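Local coordinates for protein putative carbohydrate-active enzyme (Uncultured organism, PDB 5WH8) that probably hydrolyses O-glycosidic bonds in cellulose or related polysaccharides, as the glycoside hydrolase family 5 domain of a longer multi-modular protein, at residues I96-G101 and D139-Y144; S115-Y120 and F153-A158; T214-L219 and F251-T256; A281-G286 and G291-V296. One frame throughout, in Å; residues are numbered along the deposited sequence.

Contact 1 of 4, residues I96-G101 and D139-Y144. With EDO (1,2-ethanediol), chain B.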
# COMPACT_ATOMS: atom_id res chain seq x y z
N ILE A 96 8.26 11.96 7.18
CA ILE A 96 8.82 11.05 8.18
C ILE A 96 9.36 9.81 7.47
O ILE A 96 10.48 9.38 7.75
CB ILE A 96 7.79 10.65 9.25
CG1 ILE A 96 7.53 11.84 10.18
CG2 ILE A 96 8.25 9.46 10.10
CD1 ILE A 96 6.24 11.73 10.95
N CYS A 97 8.61 9.27 6.50
CA CYS A 97 9.12 8.12 5.75
C CYS A 97 10.41 8.46 5.00
O CYS A 97 11.32 7.64 4.92
CB CYS A 97 8.08 7.60 4.76
SG CYS A 97 6.66 6.79 5.57
N ALA A 98 10.47 9.66 4.41
CA ALA A 98 11.69 10.10 3.72
C ALA A 98 12.89 10.14 4.67
O ALA A 98 13.98 9.70 4.31
CB ALA A 98 11.50 11.46 3.07
N LYS A 99 12.68 10.70 5.86
CA LYS A 99 13.75 10.83 6.85
C LYS A 99 14.29 9.48 7.30
O LYS A 99 15.47 9.36 7.65
CB LYS A 99 13.27 11.63 8.06
CG LYS A 99 13.14 13.13 7.79
CD LYS A 99 12.58 13.86 9.01
CE LYS A 99 12.77 15.38 8.90
NZ LYS A 99 12.46 15.89 7.53
N LEU A 100 13.42 8.46 7.27
CA LEU A 100 13.78 7.09 7.64
C LEU A 100 14.23 6.23 6.46
O LEU A 100 14.68 5.12 6.66
CB LEU A 100 12.59 6.40 8.34
CG LEU A 100 12.20 7.00 9.69
CD1 LEU A 100 10.83 6.48 10.14
CD2 LEU A 100 13.26 6.69 10.76
N GLY A 101 14.12 6.75 5.24
CA GLY A 101 14.51 6.02 4.05
C GLY A 101 13.64 4.81 3.75
O GLY A 101 14.16 3.77 3.34
N ASP A 139 9.90 13.70 -4.69
CA ASP A 139 10.06 12.63 -3.70
C ASP A 139 10.16 11.25 -4.39
O ASP A 139 9.16 10.76 -4.93
CB ASP A 139 8.88 12.63 -2.71
CG ASP A 139 8.89 13.83 -1.77
OD1 ASP A 139 9.95 14.42 -1.53
OD2 ASP A 139 7.82 14.16 -1.24
N LYS A 140 11.35 10.66 -4.35
CA LYS A 140 11.65 9.38 -5.01
C LYS A 140 10.95 8.21 -4.36
O LYS A 140 10.82 7.16 -4.96
CB LYS A 140 13.15 9.07 -4.98
CG LYS A 140 14.01 9.82 -5.98
CD LYS A 140 15.40 9.17 -5.97
CE LYS A 140 16.35 9.80 -6.96
NZ LYS A 140 17.62 9.04 -6.97
N HIS A 141 10.52 8.39 -3.10
CA HIS A 141 10.09 7.25 -2.30
C HIS A 141 8.58 7.01 -2.25
O HIS A 141 8.14 6.03 -1.65
CB HIS A 141 10.60 7.41 -0.87
CG HIS A 141 9.94 8.50 -0.10
ND1 HIS A 141 9.97 9.83 -0.50
CD2 HIS A 141 9.25 8.49 1.07
CE1 HIS A 141 9.31 10.56 0.37
NE2 HIS A 141 8.88 9.77 1.35
N VAL A 142 7.78 7.89 -2.87
CA VAL A 142 6.33 7.72 -2.85
C VAL A 142 5.79 6.86 -4.00
O VAL A 142 6.35 6.81 -5.11
CB VAL A 142 5.57 9.08 -2.89
CG1 VAL A 142 5.87 9.90 -1.63
CG2 VAL A 142 5.90 9.89 -4.15
N LEU A 143 4.70 6.15 -3.71
CA LEU A 143 3.91 5.43 -4.72
C LEU A 143 2.47 5.90 -4.55
O LEU A 143 2.04 6.16 -3.43
CB LEU A 143 3.98 3.91 -4.57
CG LEU A 143 5.35 3.26 -4.76
CD1 LEU A 143 6.14 3.33 -3.47
CD2 LEU A 143 5.23 1.80 -5.17
N TYR A 144 1.72 5.99 -5.65
CA TYR A 144 0.35 6.53 -5.63
C TYR A 144 -0.69 5.42 -5.85
O TYR A 144 -0.81 4.87 -6.95
CB TYR A 144 0.23 7.63 -6.72
CG TYR A 144 1.21 8.81 -6.59
CD1 TYR A 144 1.51 9.38 -5.35
CD2 TYR A 144 1.79 9.38 -7.73
CE1 TYR A 144 2.36 10.48 -5.26
CE2 TYR A 144 2.65 10.44 -7.64
CZ TYR A 144 2.94 10.99 -6.40
OH TYR A 144 3.78 12.08 -6.32
C1 EDO B . 8.50 5.31 -7.24
O1 EDO B . 7.09 5.46 -7.30
C2 EDO B . 8.87 4.64 -5.94
O2 EDO B . 10.28 4.65 -5.83
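The imidazole of H141 is pressed against the last turns of helix 83-100. The methyl CB of A98 lies over one ring face, 3.6 Å from H141 NE2, while C97 comes to the rim of the ring close to its plane, its CB 4.0 Å from H141 CD2. The opposite face carries V142 CG1, 4.0 Å above the ring plane and offset toward its rim, so the imidazole is sandwiched between the helix and its own strand neighbour. Although A98 N stands 3.5 Å from H141 NE2, the angle is poor and the two are not bonded. NE2 instead gives its hydrogen bond to the carbonyl O of V94, one turn earlier in the helix, which fixes the ring's rotation. The first torsion of H141 places CG between backbone N and carbonyl carbon (chi1 70°), turning the ring out to the helix. Behind it, a type I turn from D139 to V142 leads into strand 142-145, and H141 and L143 are hydrogen-bonded to C104 of strand 103-109. On the helix side, G101 ends the last turn in a Schellman motif. An ethanediol, probably from the crystallisation liquor, hydrogen-bonds to the turn, its O2 2.7 Å from K140 O and its O1 2.7 Å from V142 O. The arrangement is that of a TIM barrel, with the end of an outer helix resting on the start of a parallel strand.

Contact 2 of 4, residues S115-Y120 and F153-A158; sequences SGDPNY and FDVKWA
The first torsions of V155 and D117 set how the two side chains meet. In V155, chi1 of -179° sets CG1 anti to the backbone N and CG2 anti to the carbonyl carbon, spreading the two methyls over the loop 115-120. CG2 reaches D117 CB at 3.7 Å, and CG1 lies 3.8 Å from G116 O, with the ring of P118 more loosely beside it. In D117, chi1 of -172° turns the carboxylate back over its own loop. There OD1 is gripped twice by N119: the backbone N, 3.0 Å from D117 OD1, approaches on the anti side and closes an Asx turn, and N119 ND2, 2.9 Å from D117 OD1, is received by that oxygen's syn lone pair. N119 ND2 also bonds D159 O of helix 157-172, tying the turn to that helix. The ring of Y120 has one face over D117 CB. The other carboxylate oxygen, D117 OD2, receives a hydrogen bond of 2.7 Å from a water, which donates also to D154 OD2 at 2.6 Å and is bonded to Y120 OH. Between the two segments themselves this water is the polar link, beside the van der Waals contacts of V155. Because D117 OD2 and D154 OD2 are 4.7 Å apart, the shared water probably eases repulsion between two like charges, whereas the two N-H groups on D117 OD1 would favour its ionised form.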
# COMPACT_ATOMS: atom_id res chain seq x y z
N SER A 115 -18.46 4.84 -2.05
CA SER A 115 -17.13 5.07 -2.62
C SER A 115 -16.59 3.82 -3.33
O SER A 115 -15.57 3.90 -4.01
CB SER A 115 -16.13 5.56 -1.56
OG SER A 115 -15.79 4.56 -0.60
N GLY A 116 -17.30 2.70 -3.21
CA GLY A 116 -16.95 1.45 -3.88
C GLY A 116 -16.83 1.63 -5.39
O GLY A 116 -16.08 0.94 -6.06
N ASP A 117 -17.61 2.56 -5.94
CA ASP A 117 -17.33 3.02 -7.30
C ASP A 117 -16.44 4.25 -7.18
O ASP A 117 -16.91 5.30 -6.77
CB ASP A 117 -18.62 3.37 -8.05
CG ASP A 117 -18.37 3.67 -9.53
OD1 ASP A 117 -17.26 4.15 -9.89
OD2 ASP A 117 -19.29 3.39 -10.33
N PRO A 118 -15.15 4.12 -7.50
CA PRO A 118 -14.27 5.26 -7.21
C PRO A 118 -14.64 6.53 -8.00
O PRO A 118 -14.29 7.63 -7.59
CB PRO A 118 -12.87 4.73 -7.60
CG PRO A 118 -13.14 3.64 -8.61
CD PRO A 118 -14.43 2.99 -8.13
N ASN A 119 -15.33 6.37 -9.13
CA ASN A 119 -15.80 7.54 -9.86
C ASN A 119 -16.64 8.47 -9.00
O ASN A 119 -16.65 9.69 -9.22
CB ASN A 119 -16.61 7.11 -11.09
CG ASN A 119 -15.75 6.45 -12.12
OD1 ASN A 119 -14.96 7.12 -12.79
ND2 ASN A 119 -15.88 5.14 -12.26
N TYR A 120 -17.31 7.92 -7.99
CA TYR A 120 -18.19 8.72 -7.16
C TYR A 120 -17.42 9.53 -6.12
O TYR A 120 -18.04 10.24 -5.31
CB TYR A 120 -19.24 7.83 -6.49
CG TYR A 120 -20.18 7.15 -7.46
CD1 TYR A 120 -20.26 7.55 -8.80
CD2 TYR A 120 -20.99 6.11 -7.04
CE1 TYR A 120 -21.13 6.91 -9.68
CE2 TYR A 120 -21.86 5.48 -7.91
CZ TYR A 120 -21.92 5.87 -9.22
OH TYR A 120 -22.79 5.23 -10.09
N PHE A 153 -21.49 -5.05 -7.40
CA PHE A 153 -21.75 -5.76 -8.65
C PHE A 153 -21.80 -4.78 -9.84
O PHE A 153 -21.52 -5.15 -10.98
CB PHE A 153 -23.06 -6.57 -8.57
CG PHE A 153 -23.41 -7.27 -9.86
CD1 PHE A 153 -22.72 -8.40 -10.27
CD2 PHE A 153 -24.44 -6.79 -10.67
CE1 PHE A 153 -23.03 -9.04 -11.45
CE2 PHE A 153 -24.76 -7.43 -11.86
CZ PHE A 153 -24.06 -8.56 -12.25
N ASP A 154 -22.15 -3.53 -9.55
CA ASP A 154 -22.24 -2.49 -10.56
C ASP A 154 -20.89 -1.95 -11.01
O ASP A 154 -20.80 -1.17 -11.96
CB ASP A 154 -23.08 -1.32 -10.03
CG ASP A 154 -22.55 -0.77 -8.72
OD1 ASP A 154 -22.20 -1.58 -7.83
OD2 ASP A 154 -22.47 0.48 -8.57
N VAL A 155 -19.82 -2.37 -10.33
CA VAL A 155 -18.51 -1.77 -10.57
C VAL A 155 -17.61 -2.76 -11.30
O VAL A 155 -17.03 -3.65 -10.69
CB VAL A 155 -17.87 -1.33 -9.24
CG1 VAL A 155 -16.51 -0.69 -9.48
CG2 VAL A 155 -18.79 -0.32 -8.55
N LYS A 156 -17.52 -2.58 -12.62
CA LYS A 156 -16.74 -3.46 -13.49
C LYS A 156 -15.39 -2.84 -13.81
O LYS A 156 -15.14 -1.66 -13.52
CB LYS A 156 -17.49 -3.74 -14.80
CG LYS A 156 -18.91 -4.24 -14.65
CD LYS A 156 -18.94 -5.56 -13.92
CE LYS A 156 -20.32 -6.21 -13.97
NZ LYS A 156 -20.43 -7.31 -12.96
N TRP A 157 -14.51 -3.63 -14.42
CA TRP A 157 -13.21 -3.09 -14.80
C TRP A 157 -13.37 -1.86 -15.73
O TRP A 157 -12.67 -0.87 -15.57
CB TRP A 157 -12.32 -4.18 -15.47
CG TRP A 157 -11.09 -3.58 -16.04
CD1 TRP A 157 -10.72 -3.60 -17.35
CD2 TRP A 157 -10.07 -2.83 -15.34
NE1 TRP A 157 -9.54 -2.90 -17.52
CE2 TRP A 157 -9.12 -2.43 -16.30
CE3 TRP A 157 -9.88 -2.47 -14.01
CZ2 TRP A 157 -7.99 -1.66 -15.97
CZ3 TRP A 157 -8.76 -1.72 -13.67
CH2 TRP A 157 -7.84 -1.31 -14.65
N ALA A 158 -14.33 -1.87 -16.65
CA ALA A 158 -14.59 -0.70 -17.49
C ALA A 158 -14.78 0.58 -16.67
O ALA A 158 -14.26 1.63 -17.04
CB ALA A 158 -15.81 -0.93 -18.37
O HOH W 1 -21.89 2.56 -10.06

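Contact 3 of 4, residues T214-L219 and F251-T256; sequences THTQYL and FDECNT. With EDO (1,2-ethanediol), chain N.
E253 reaches across to T216 from helix 251-263. Its CB points toward segment 214-219, and CG, anti to the backbone N (chi1 -178°), passes 4.1 Å from H215 O. A bend at chi2 (67°) then carries CD to within 3.5 Å of T216 OG1, the two side chains crossing at about a right angle. At the tip the oxygens divide their work. OE2 lies 2.9 Å from T216 OG1 and 3.4 Å from T216 CB, and forms a salt bridge with R220 NH1. OE1 takes a 2.7 Å hydrogen bond from a water that donates a second one to T216 OG1, at 2.9 Å. T216 occupies the N-cap position of helix 217-228, yet its hydroxyl serves this cluster and makes no capping bond. Small molecules occupy that helix start: T216 N gives a straight bond (163°) to O1 of an ethanediol, 3.0 Å away, and Y218 N binds a sulfonate oxygen of a MES buffer molecule. The chemistry is thus a polar, water-assisted bridge at the surface between the helices that follow the sixth and seventh barrel strands. The guanidinium of R220 would favour an ionised E253, and the N-H groups at the helix start would probably favour an anion such as the MES sulfonate.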
# COMPACT_ATOMS: atom_id res chain seq x y z
N THR A 214 -9.98 -16.35 4.06
CA THR A 214 -11.06 -16.20 3.11
C THR A 214 -10.64 -16.62 1.69
O THR A 214 -11.39 -17.31 1.00
CB THR A 214 -11.54 -14.73 3.08
OG1 THR A 214 -11.93 -14.35 4.42
CG2 THR A 214 -12.71 -14.53 2.15
N HIS A 215 -9.46 -16.19 1.27
CA HIS A 215 -9.04 -16.36 -0.13
C HIS A 215 -7.92 -17.39 -0.23
O HIS A 215 -6.97 -17.35 0.53
CB HIS A 215 -8.58 -15.03 -0.72
CG HIS A 215 -9.55 -13.92 -0.49
ND1 HIS A 215 -9.32 -12.88 0.38
CD2 HIS A 215 -10.79 -13.72 -0.99
CE1 HIS A 215 -10.37 -12.09 0.40
NE2 HIS A 215 -11.28 -12.57 -0.43
N THR A 216 -8.05 -18.30 -1.17
CA THR A 216 -7.08 -19.37 -1.31
C THR A 216 -6.74 -19.57 -2.81
O THR A 216 -6.49 -18.60 -3.51
CB THR A 216 -7.59 -20.65 -0.61
OG1 THR A 216 -6.64 -21.71 -0.77
CG2 THR A 216 -8.93 -21.07 -1.13
N GLN A 217 -6.72 -20.82 -3.28
CA GLN A 217 -6.24 -21.12 -4.63
C GLN A 217 -6.91 -20.31 -5.74
O GLN A 217 -6.24 -19.85 -6.66
CB GLN A 217 -6.43 -22.60 -4.97
CG GLN A 217 -5.87 -22.95 -6.38
CD GLN A 217 -6.19 -24.36 -6.81
OE1 GLN A 217 -6.18 -25.29 -6.00
NE2 GLN A 217 -6.50 -24.54 -8.10
N TYR A 218 -8.23 -20.20 -5.68
CA TYR A 218 -8.99 -19.50 -6.74
C TYR A 218 -8.41 -18.11 -7.01
O TYR A 218 -8.24 -17.70 -8.18
CB TYR A 218 -10.47 -19.38 -6.37
CG TYR A 218 -11.41 -18.64 -7.34
CD1 TYR A 218 -11.18 -18.60 -8.72
CD2 TYR A 218 -12.54 -17.99 -6.86
CE1 TYR A 218 -12.08 -17.94 -9.59
CE2 TYR A 218 -13.42 -17.33 -7.71
CZ TYR A 218 -13.19 -17.30 -9.06
OH TYR A 218 -14.09 -16.63 -9.87
N LEU A 219 -8.10 -17.37 -5.95
CA LEU A 219 -7.56 -16.03 -6.13
C LEU A 219 -6.11 -16.06 -6.65
O LEU A 219 -5.75 -15.20 -7.45
CB LEU A 219 -7.65 -15.23 -4.82
CG LEU A 219 -7.33 -13.73 -4.97
CD1 LEU A 219 -8.17 -13.03 -6.05
CD2 LEU A 219 -7.51 -13.05 -3.59
N PHE A 251 -2.47 -18.93 9.76
CA PHE A 251 -1.06 -18.78 9.40
C PHE A 251 -0.58 -19.82 8.39
O PHE A 251 0.35 -19.53 7.62
CB PHE A 251 -0.20 -18.85 10.67
CG PHE A 251 -0.41 -17.71 11.63
CD1 PHE A 251 -0.68 -16.43 11.20
CD2 PHE A 251 -0.31 -17.93 13.00
CE1 PHE A 251 -0.86 -15.39 12.10
CE2 PHE A 251 -0.48 -16.89 13.91
CZ PHE A 251 -0.77 -15.62 13.46
N ASP A 252 -1.16 -21.02 8.39
CA ASP A 252 -0.74 -22.02 7.39
C ASP A 252 -1.09 -21.54 5.97
O ASP A 252 -0.26 -21.62 5.05
CB ASP A 252 -1.39 -23.38 7.68
CG ASP A 252 -0.85 -24.05 8.93
OD1 ASP A 252 0.37 -23.99 9.18
OD2 ASP A 252 -1.66 -24.65 9.68
N GLU A 253 -2.30 -21.01 5.79
CA GLU A 253 -2.71 -20.51 4.48
C GLU A 253 -1.90 -19.24 4.16
O GLU A 253 -1.50 -19.02 3.00
CB GLU A 253 -4.23 -20.24 4.41
CG GLU A 253 -4.73 -19.75 3.03
CD GLU A 253 -4.61 -20.80 1.93
OE1 GLU A 253 -4.66 -22.02 2.24
OE2 GLU A 253 -4.48 -20.41 0.75
N CYS A 254 -1.63 -18.41 5.16
CA CYS A 254 -0.80 -17.23 4.89
C CYS A 254 0.61 -17.66 4.47
O CYS A 254 1.21 -17.02 3.62
CB CYS A 254 -0.75 -16.29 6.10
SG CYS A 254 -0.25 -14.60 5.66
N ASN A 255 1.14 -18.73 5.06
CA ASN A 255 2.46 -19.22 4.63
C ASN A 255 2.45 -19.63 3.15
O ASN A 255 3.38 -19.35 2.40
CB ASN A 255 2.92 -20.40 5.50
CG ASN A 255 3.45 -19.96 6.86
OD1 ASN A 255 3.82 -18.81 7.07
ND2 ASN A 255 3.54 -20.92 7.79
N THR A 256 1.37 -20.27 2.71
CA THR A 256 1.20 -20.61 1.30
C THR A 256 1.22 -19.37 0.42
O THR A 256 1.95 -19.33 -0.58
CB THR A 256 -0.11 -21.40 1.07
OG1 THR A 256 -0.05 -22.62 1.82
CG2 THR A 256 -0.34 -21.72 -0.40
C1 EDO N . -11.46 -17.31 -3.46
O1 EDO N . -10.08 -17.71 -3.27
C2 EDO N . -11.64 -15.83 -3.79
O2 EDO N . -11.74 -15.58 -5.19
O HOH W 2 -4.69 -23.63 0.13

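Contact 4 of 4, residues A281-G286 and G291-V296; sequences AALKPG and GDWNMV
M295 O accepts the backbone N-H of K284 at 3.0 Å, nearly straight (175° at the hydrogen) and in the carbonyl plane. This bond belongs to a single beta bridge between L283 and V296. Beside it V296 CA offers a CA-H...O contact to A282 O, 3.3 Å away. M295 is the centre of an inverse gamma turn, just where a type I turn from D292 to M295 finishes.

Side chains flank the bridge. L283 sends its CD2 methyl to W293 O at 3.6 Å and its CD1 to the indole rim, 4.0 Å from W293 CE3 and near the ring plane, so the methyl meets an edge. One face of that indole has G291 O 3.1 Å above it, toward the rim. K284 has CG anti to its carbonyl carbon (chi1 -65°) and is extended from there on, which lays its aliphatic chain along the backbone of M295 and V296: both K284 CG and CE come within 3.4 Å of V296 O, and K284 CD lies 4.1 Å from M295 CG.

Further out, W293 packs on S50 and A53 of helix 48-56 and on F273 of strand 268-273. W293 O accepts from W58 NE1, and N294 is held by D57 and K304. The arrangement is a long loop pinched at its base, with the short helix 287-290 at its tip. Inserted between the eighth strand of the TIM barrel and helix 298-307, it lies against helix 48-56, where the last part of the barrel meets the first.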
# COMPACT_ATOMS: atom_id res chain seq x y z
N ALA A 281 -5.17 -6.76 13.88
CA ALA A 281 -4.36 -5.65 14.40
C ALA A 281 -3.04 -6.19 14.91
O ALA A 281 -3.02 -7.18 15.66
CB ALA A 281 -5.12 -4.90 15.51
N ALA A 282 -1.92 -5.55 14.52
CA ALA A 282 -0.58 -6.07 14.81
C ALA A 282 -0.06 -5.72 16.22
O ALA A 282 0.90 -6.33 16.69
CB ALA A 282 0.40 -5.55 13.74
N LEU A 283 -0.73 -4.77 16.89
CA LEU A 283 -0.38 -4.37 18.26
C LEU A 283 -1.46 -4.82 19.25
O LEU A 283 -2.66 -4.83 18.92
CB LEU A 283 -0.23 -2.85 18.37
CG LEU A 283 0.86 -2.20 17.50
CD1 LEU A 283 0.69 -0.69 17.45
CD2 LEU A 283 2.22 -2.57 18.05
N LYS A 284 -1.04 -5.15 20.46
CA LYS A 284 -1.97 -5.43 21.55
C LYS A 284 -2.69 -4.18 21.97
O LYS A 284 -2.15 -3.08 21.90
CB LYS A 284 -1.22 -6.03 22.76
CG LYS A 284 -0.62 -7.37 22.49
CD LYS A 284 -0.11 -8.07 23.73
CE LYS A 284 0.05 -9.56 23.47
NZ LYS A 284 0.58 -10.28 24.66
N PRO A 285 -3.94 -4.33 22.42
CA PRO A 285 -4.67 -3.14 22.88
C PRO A 285 -3.89 -2.39 23.95
O PRO A 285 -3.26 -3.01 24.81
CB PRO A 285 -5.98 -3.72 23.42
CG PRO A 285 -6.16 -5.01 22.65
CD PRO A 285 -4.77 -5.55 22.45
N GLY A 286 -3.87 -1.07 23.83
CA GLY A 286 -3.16 -0.24 24.78
C GLY A 286 -1.73 0.11 24.40
O GLY A 286 -1.09 0.92 25.06
N GLY A 291 3.07 3.57 24.25
CA GLY A 291 4.10 3.90 23.29
C GLY A 291 5.04 2.75 23.00
O GLY A 291 6.13 2.96 22.48
N ASP A 292 4.64 1.54 23.36
CA ASP A 292 5.48 0.36 23.15
C ASP A 292 5.14 -0.28 21.81
O ASP A 292 4.27 -1.14 21.71
CB ASP A 292 5.31 -0.64 24.30
CG ASP A 292 6.33 -1.76 24.27
OD1 ASP A 292 7.00 -1.92 23.24
OD2 ASP A 292 6.47 -2.50 25.28
N TRP A 293 5.83 0.18 20.79
CA TRP A 293 5.50 -0.16 19.42
C TRP A 293 5.95 -1.56 19.03
O TRP A 293 5.74 -1.98 17.89
CB TRP A 293 6.12 0.89 18.49
CG TRP A 293 5.72 2.27 18.89
CD1 TRP A 293 6.55 3.29 19.33
CD2 TRP A 293 4.40 2.80 18.91
NE1 TRP A 293 5.80 4.40 19.62
CE2 TRP A 293 4.48 4.13 19.37
CE3 TRP A 293 3.14 2.27 18.59
CZ2 TRP A 293 3.34 4.93 19.54
CZ3 TRP A 293 2.01 3.08 18.74
CH2 TRP A 293 2.13 4.40 19.21
N ASN A 294 6.52 -2.31 19.98
CA ASN A 294 6.90 -3.69 19.76
C ASN A 294 6.04 -4.67 20.59
O ASN A 294 6.30 -5.87 20.62
CB ASN A 294 8.38 -3.88 20.06
CG ASN A 294 9.26 -3.20 19.02
OD1 ASN A 294 9.32 -3.63 17.88
ND2 ASN A 294 9.94 -2.13 19.41
N MET A 295 5.01 -4.14 21.25
CA MET A 295 4.07 -4.97 22.01
C MET A 295 3.05 -5.60 21.05
O MET A 295 1.90 -5.15 20.94
CB MET A 295 3.36 -4.16 23.07
CG MET A 295 2.56 -5.00 24.05
SD MET A 295 3.57 -6.10 25.09
CE MET A 295 4.06 -4.94 26.38
N VAL A 296 3.51 -6.63 20.35
CA VAL A 296 2.76 -7.23 19.24
C VAL A 296 1.71 -8.24 19.69
O VAL A 296 1.86 -8.91 20.71
CB VAL A 296 3.69 -7.92 18.23
CG1 VAL A 296 4.51 -6.88 17.46
CG2 VAL A 296 4.61 -8.92 18.90

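The four contacts are spread round one eight-stranded barrel, and none touches another. Contacts 1 and 2 interleave along the chain: contact 1 lies at the start of strands 103-109 and 142-145, contact 2 after both, with centres 30 Å apart. Contact 3 follows strands 204-211 and 233-239, and contact 4 follows strand 268-273; these two approach most closely, nearest atoms about 9 Å apart. Contacts 2 and 4 are farthest, centres 35 Å apart. In family 5 enzymes the catalytic centre lies at the strands' C-terminal ends, the end from which the segments of contacts 2, 3 and 4 depart, whereas contact 1 belongs to the other end.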